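Hydrolase family protein (Deinococcus radiodurans R1, PDB 3CNH) probably acts as a phosphatase of the haloacid dehalogenase-like superfamily and binds a sodium ion. Local coordinates at residues Glu49-Arg54 and Leu107-Arg112; Arg103-Asn108 and Phe127-Phe132. All blocks are in the same frame, centred on the assembly; numbering follows the deposited sequence.

Contact 1 (Glu49-Arg54 and Leu107-Arg112); sequences ELELGR and LNNEGR. With PO4 (phosphate ion), chain D.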
# COMPACT_ATOMS: atom_id res chain seq x y z
N GLU A 49 -3.05 2.30 14.30
CA GLU A 49 -1.87 1.87 15.01
C GLU A 49 -1.30 0.59 14.42
O GLU A 49 -0.09 0.38 14.42
CB GLU A 49 -2.12 1.77 16.50
CG GLU A 49 -2.29 3.13 17.19
CD GLU A 49 -1.01 3.93 17.27
OE1 GLU A 49 -0.49 4.38 16.22
OE2 GLU A 49 -0.52 4.10 18.37
N LEU A 50 -2.17 -0.23 13.86
CA LEU A 50 -1.71 -1.45 13.18
C LEU A 50 -0.94 -1.03 11.91
O LEU A 50 0.12 -1.51 11.58
CB LEU A 50 -2.91 -2.32 12.79
CG LEU A 50 -2.49 -3.63 12.08
CD1 LEU A 50 -1.64 -4.51 12.94
CD2 LEU A 50 -3.74 -4.34 11.59
N GLU A 51 -1.56 -0.13 11.18
CA GLU A 51 -1.00 0.42 9.94
C GLU A 51 0.39 1.06 10.16
O GLU A 51 1.29 1.01 9.30
CB GLU A 51 -2.02 1.43 9.37
CG GLU A 51 -1.72 2.08 8.04
CD GLU A 51 -2.83 3.06 7.64
OE1 GLU A 51 -3.83 3.24 8.41
OE2 GLU A 51 -2.71 3.64 6.55
N LEU A 52 0.56 1.66 11.32
CA LEU A 52 1.80 2.36 11.70
C LEU A 52 2.83 1.46 12.39
O LEU A 52 3.89 1.90 12.79
CB LEU A 52 1.50 3.58 12.59
CG LEU A 52 0.78 4.72 11.84
CD1 LEU A 52 0.16 5.76 12.74
CD2 LEU A 52 1.80 5.40 10.88
N GLY A 53 2.46 0.20 12.55
CA GLY A 53 3.33 -0.80 13.15
C GLY A 53 3.58 -0.67 14.64
O GLY A 53 4.57 -1.17 15.16
N ARG A 54 2.64 0.00 15.32
CA ARG A 54 2.75 0.26 16.75
C ARG A 54 1.84 -0.66 17.59
O ARG A 54 1.85 -0.62 18.82
CB ARG A 54 2.54 1.73 17.06
CG ARG A 54 3.65 2.62 16.46
CD ARG A 54 5.03 2.25 16.93
NE ARG A 54 5.19 2.23 18.38
CZ ARG A 54 5.42 3.31 19.13
NH1 ARG A 54 5.56 4.50 18.59
NH2 ARG A 54 5.53 3.17 20.44
N LEU A 107 6.03 2.98 -1.62
CA LEU A 107 5.72 4.02 -0.61
C LEU A 107 4.24 3.80 -0.34
O LEU A 107 3.38 4.18 -1.14
CB LEU A 107 6.03 5.43 -1.11
CG LEU A 107 5.93 6.50 -0.03
CD1 LEU A 107 7.08 6.33 1.00
CD2 LEU A 107 5.96 7.93 -0.56
N ASN A 108 3.96 3.06 0.72
CA ASN A 108 2.62 2.51 0.91
C ASN A 108 2.24 2.31 2.33
O ASN A 108 3.10 2.25 3.22
CB ASN A 108 2.51 1.14 0.20
CG ASN A 108 3.31 0.03 0.90
OD1 ASN A 108 4.53 0.11 1.04
ND2 ASN A 108 2.60 -1.03 1.32
N ASN A 109 0.93 2.33 2.54
CA ASN A 109 0.35 2.10 3.87
C ASN A 109 -0.17 0.67 3.99
O ASN A 109 -1.06 0.24 3.25
CB ASN A 109 -0.83 3.03 4.12
CG ASN A 109 -0.45 4.52 4.14
OD1 ASN A 109 0.74 4.89 4.22
ND2 ASN A 109 -1.50 5.39 4.15
N GLU A 110 0.32 -0.03 5.00
CA GLU A 110 -0.07 -1.41 5.20
C GLU A 110 0.53 -1.95 6.47
O GLU A 110 1.65 -1.62 6.83
CB GLU A 110 0.45 -2.31 4.08
CG GLU A 110 -0.30 -3.64 3.92
CD GLU A 110 -1.69 -3.43 3.35
OE1 GLU A 110 -1.79 -3.05 2.18
OE2 GLU A 110 -2.69 -3.62 4.08
N GLY A 111 -0.29 -2.72 7.20
CA GLY A 111 0.21 -3.46 8.34
C GLY A 111 1.32 -4.41 7.89
O GLY A 111 1.36 -4.87 6.76
N ARG A 112 2.19 -4.73 8.83
CA ARG A 112 3.37 -5.55 8.53
C ARG A 112 3.05 -6.93 7.96
O ARG A 112 3.63 -7.35 6.96
CB ARG A 112 4.24 -5.72 9.79
CG ARG A 112 5.50 -6.55 9.61
CD ARG A 112 6.14 -6.80 10.99
NE ARG A 112 7.13 -7.87 11.01
CZ ARG A 112 8.36 -7.79 10.50
NH1 ARG A 112 8.76 -6.71 9.85
NH2 ARG A 112 9.18 -8.83 10.60
P PO4 D . -1.46 1.46 -0.04
O1 PO4 D . -0.75 2.65 0.42
O2 PO4 D . -2.52 1.87 -1.08
O3 PO4 D . -0.60 0.27 -0.49
O4 PO4 D . -2.35 0.87 1.06
O HOH W 1 1.55 -3.83 11.49
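At the rim of the pocket that holds a phosphate ion, probably the active site as in relatives, Glu-51 and Leu-50, at the end of a helix in the insertion after the first strand, meet Asn-109 and Gly-111, just beyond strand 103-108. Glu-51 reaches over with CG anti to its backbone N (chi1 -177°) and the chain straight beyond. Its carboxylate crosses the Asn-109 amide with the planes 65° apart; the glutamate has two conformers, so this approach is doubtful. The amide's ND2 is bonded instead to Lys-141 O. The backbones also meet, Leu-50 O lying 3.8 Å from Gly-111 CA, and a CB on Gly-111 would probably come tight against Leu-50 CG. A water donates to Leu-50 O (2.7 Å) and accepts from Arg-112 N (2.9 Å), joining one helix end to the start of another, whose N-cap is Gly-111. Ser-134 OG bonds both Glu-51 O and Glu-110 N, a second bridge. Asn-109 N meanwhile donates to phosphate O1 (2.7 Å, 174°), and Gly-12 N and Lys-141 NZ also bind the ion. This implies a division of labour: Asn-109 N serves the anion, while a water and Ser-134 join the loop to the helix end.

Contact 2 (Arg103-Asn108 and Phe127-Phe132); sequences RMYSLN and FLLAFF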
# COMPACT_ATOMS: atom_id res chain seq x y z
N ARG A 103 15.25 2.44 -11.00
CA ARG A 103 15.20 2.15 -9.57
C ARG A 103 13.82 2.54 -9.09
O ARG A 103 13.34 3.65 -9.30
CB ARG A 103 16.23 2.96 -8.80
CG ARG A 103 17.67 2.55 -9.07
CD ARG A 103 18.61 3.39 -8.25
NE ARG A 103 19.99 3.00 -8.48
CZ ARG A 103 21.01 3.56 -7.84
NH1 ARG A 103 20.77 4.49 -6.94
NH2 ARG A 103 22.24 3.16 -8.08
N MSE A 104 13.19 1.59 -8.41
CA MSE A 104 11.83 1.77 -7.94
C MSE A 104 11.67 1.24 -6.53
O MSE A 104 12.31 0.28 -6.12
CB MSE A 104 10.85 1.11 -8.91
CG MSE A 104 11.17 1.42 -10.35
SE MSE A 104 9.75 0.99 -11.62
CE MSE A 104 9.28 -0.73 -10.84
N TYR A 105 10.75 1.87 -5.81
CA TYR A 105 10.53 1.59 -4.39
C TYR A 105 9.04 1.68 -4.09
O TYR A 105 8.31 2.34 -4.81
CB TYR A 105 11.24 2.68 -3.55
CG TYR A 105 12.68 2.92 -3.93
CD1 TYR A 105 13.02 3.81 -4.93
CD2 TYR A 105 13.71 2.26 -3.29
CE1 TYR A 105 14.35 3.99 -5.31
CE2 TYR A 105 15.03 2.46 -3.61
CZ TYR A 105 15.36 3.33 -4.63
OH TYR A 105 16.69 3.52 -5.00
N SER A 106 8.60 0.98 -3.05
CA SER A 106 7.20 1.19 -2.61
C SER A 106 7.19 2.36 -1.66
O SER A 106 8.16 2.65 -0.94
CB SER A 106 6.54 -0.03 -1.93
OG SER A 106 6.87 -0.12 -0.55
N LEU A 107 6.03 2.98 -1.62
CA LEU A 107 5.72 4.02 -0.61
C LEU A 107 4.24 3.80 -0.34
O LEU A 107 3.38 4.18 -1.14
CB LEU A 107 6.03 5.43 -1.11
CG LEU A 107 5.93 6.50 -0.03
CD1 LEU A 107 7.08 6.33 1.00
CD2 LEU A 107 5.96 7.93 -0.56
N ASN A 108 3.96 3.06 0.72
CA ASN A 108 2.62 2.51 0.91
C ASN A 108 2.24 2.31 2.33
O ASN A 108 3.10 2.25 3.22
CB ASN A 108 2.51 1.14 0.20
CG ASN A 108 3.31 0.03 0.90
OD1 ASN A 108 4.53 0.11 1.04
ND2 ASN A 108 2.60 -1.03 1.32
N PHE A 127 10.99 -6.28 -8.48
CA PHE A 127 11.08 -5.00 -9.19
C PHE A 127 11.09 -3.75 -8.30
O PHE A 127 11.35 -2.65 -8.79
CB PHE A 127 10.01 -4.90 -10.29
CG PHE A 127 8.60 -4.99 -9.79
CD1 PHE A 127 7.92 -3.86 -9.42
CD2 PHE A 127 7.95 -6.21 -9.71
CE1 PHE A 127 6.61 -3.94 -8.96
CE2 PHE A 127 6.65 -6.29 -9.27
CZ PHE A 127 5.98 -5.16 -8.88
N LEU A 128 10.84 -3.94 -7.01
CA LEU A 128 10.92 -2.86 -6.04
C LEU A 128 12.11 -3.18 -5.13
O LEU A 128 12.18 -4.26 -4.51
CB LEU A 128 9.63 -2.67 -5.23
CG LEU A 128 8.38 -2.42 -6.07
CD1 LEU A 128 7.10 -2.36 -5.21
CD2 LEU A 128 8.59 -1.17 -6.96
N LEU A 129 12.98 -2.19 -5.00
CA LEU A 129 14.28 -2.33 -4.31
C LEU A 129 14.18 -2.19 -2.80
O LEU A 129 15.02 -2.66 -2.06
CB LEU A 129 15.30 -1.34 -4.90
CG LEU A 129 15.47 -1.41 -6.42
CD1 LEU A 129 16.35 -0.26 -6.82
CD2 LEU A 129 16.01 -2.78 -6.87
N ALA A 130 13.15 -1.49 -2.36
CA ALA A 130 12.89 -1.31 -0.94
C ALA A 130 11.44 -0.95 -0.78
O ALA A 130 10.80 -0.47 -1.71
CB ALA A 130 13.80 -0.29 -0.28
N PHE A 131 10.96 -1.17 0.42
CA PHE A 131 9.56 -1.00 0.72
C PHE A 131 9.39 -0.01 1.86
O PHE A 131 9.53 -0.36 3.02
CB PHE A 131 8.93 -2.35 1.08
CG PHE A 131 8.85 -3.29 -0.10
CD1 PHE A 131 9.95 -4.03 -0.47
CD2 PHE A 131 7.69 -3.36 -0.85
CE1 PHE A 131 9.88 -4.87 -1.57
CE2 PHE A 131 7.59 -4.18 -1.95
CZ PHE A 131 8.72 -4.92 -2.35
N PHE A 132 9.09 1.23 1.49
CA PHE A 132 8.93 2.32 2.47
C PHE A 132 7.47 2.30 2.91
O PHE A 132 6.63 3.05 2.44
CB PHE A 132 9.36 3.66 1.86
CG PHE A 132 10.77 3.62 1.31
CD1 PHE A 132 11.79 3.03 2.00
CD2 PHE A 132 11.04 4.20 0.09
CE1 PHE A 132 13.10 2.99 1.48
CE2 PHE A 132 12.36 4.18 -0.43
CZ PHE A 132 13.37 3.55 0.25
O HOH W 2 13.76 -1.19 -9.40
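Ser-106 and Phe-132 carry the core of a contact that four backbone hydrogen bonds hold together. Leu-129 N gives Met-104 O an almost straight bond of 2.8 Å (179°), ahead of the parallel bridges Ser-106/Phe-131 and Leu-107/Phe-132; Ser-106 N donates to Ala-130 O at 3.0 Å, Phe-132 N returns to Ser-106 O, and Asn-108 N closes the series on Phe-132 O. On one face the Phe-132 ring lies beside Tyr-105, pointing the same way. Their planes are 16° apart but slid until the rings barely overlap, centroids 5.5 Å apart, while Phe-132 CE2 touches Tyr-105 CB at 3.6 Å. Phe-132 CB rests against Leu-107 CD1, also at 3.6 Å. With Phe-132 cut back to an alanine, the Tyr-105 ring, deprived of its neighbour, would probably be freer to shift. On the other face Ser-106 OG, set between its backbone N and carbonyl carbon (chi1 83°), lies against Phe-131 CA and donates to Asn-108 OD1 at 2.8 Å. That oxygen also pairs with Thr-133 OG1, and Asn-108 ND2 with Asn-115 OD1, so both branches of this amide, near the bound phosphate, are held, which fixes its rotation. Farther back, the selenomethionine Met-104 brings CE to the edge of the Phe-127 ring, 3.7 Å from CD1. The pairing belongs to the beta-alpha-beta unit built round helix 112-122. Strand 6-9 flanks strand 103-108, helix 144-154 covers the Tyr-105, Leu-107 and Phe-132 face, and helix 89-98 packs against Met-104 and Phe-127.

From the N terminus the chain runs through strand 6-9 into a helical insertion, and at the end of helix 36-51 it enters contact 1. The partner segment comes 52 residues later, as the chain leaves strand 103-108, so contact 1 closes a long loop and ties the insertion to the C-terminal end of the parallel strands. Contact 2 closes a much shorter one: 18 residues, mostly helix 112-122, bring the chain back beside strand 103-108 as strand 131-133, the outermost strand on that side. The two loops neither nest nor stand apart; they follow in series, sharing Leu-107 and Asn-108. One strand thus serves both the sheet and the phosphate pocket.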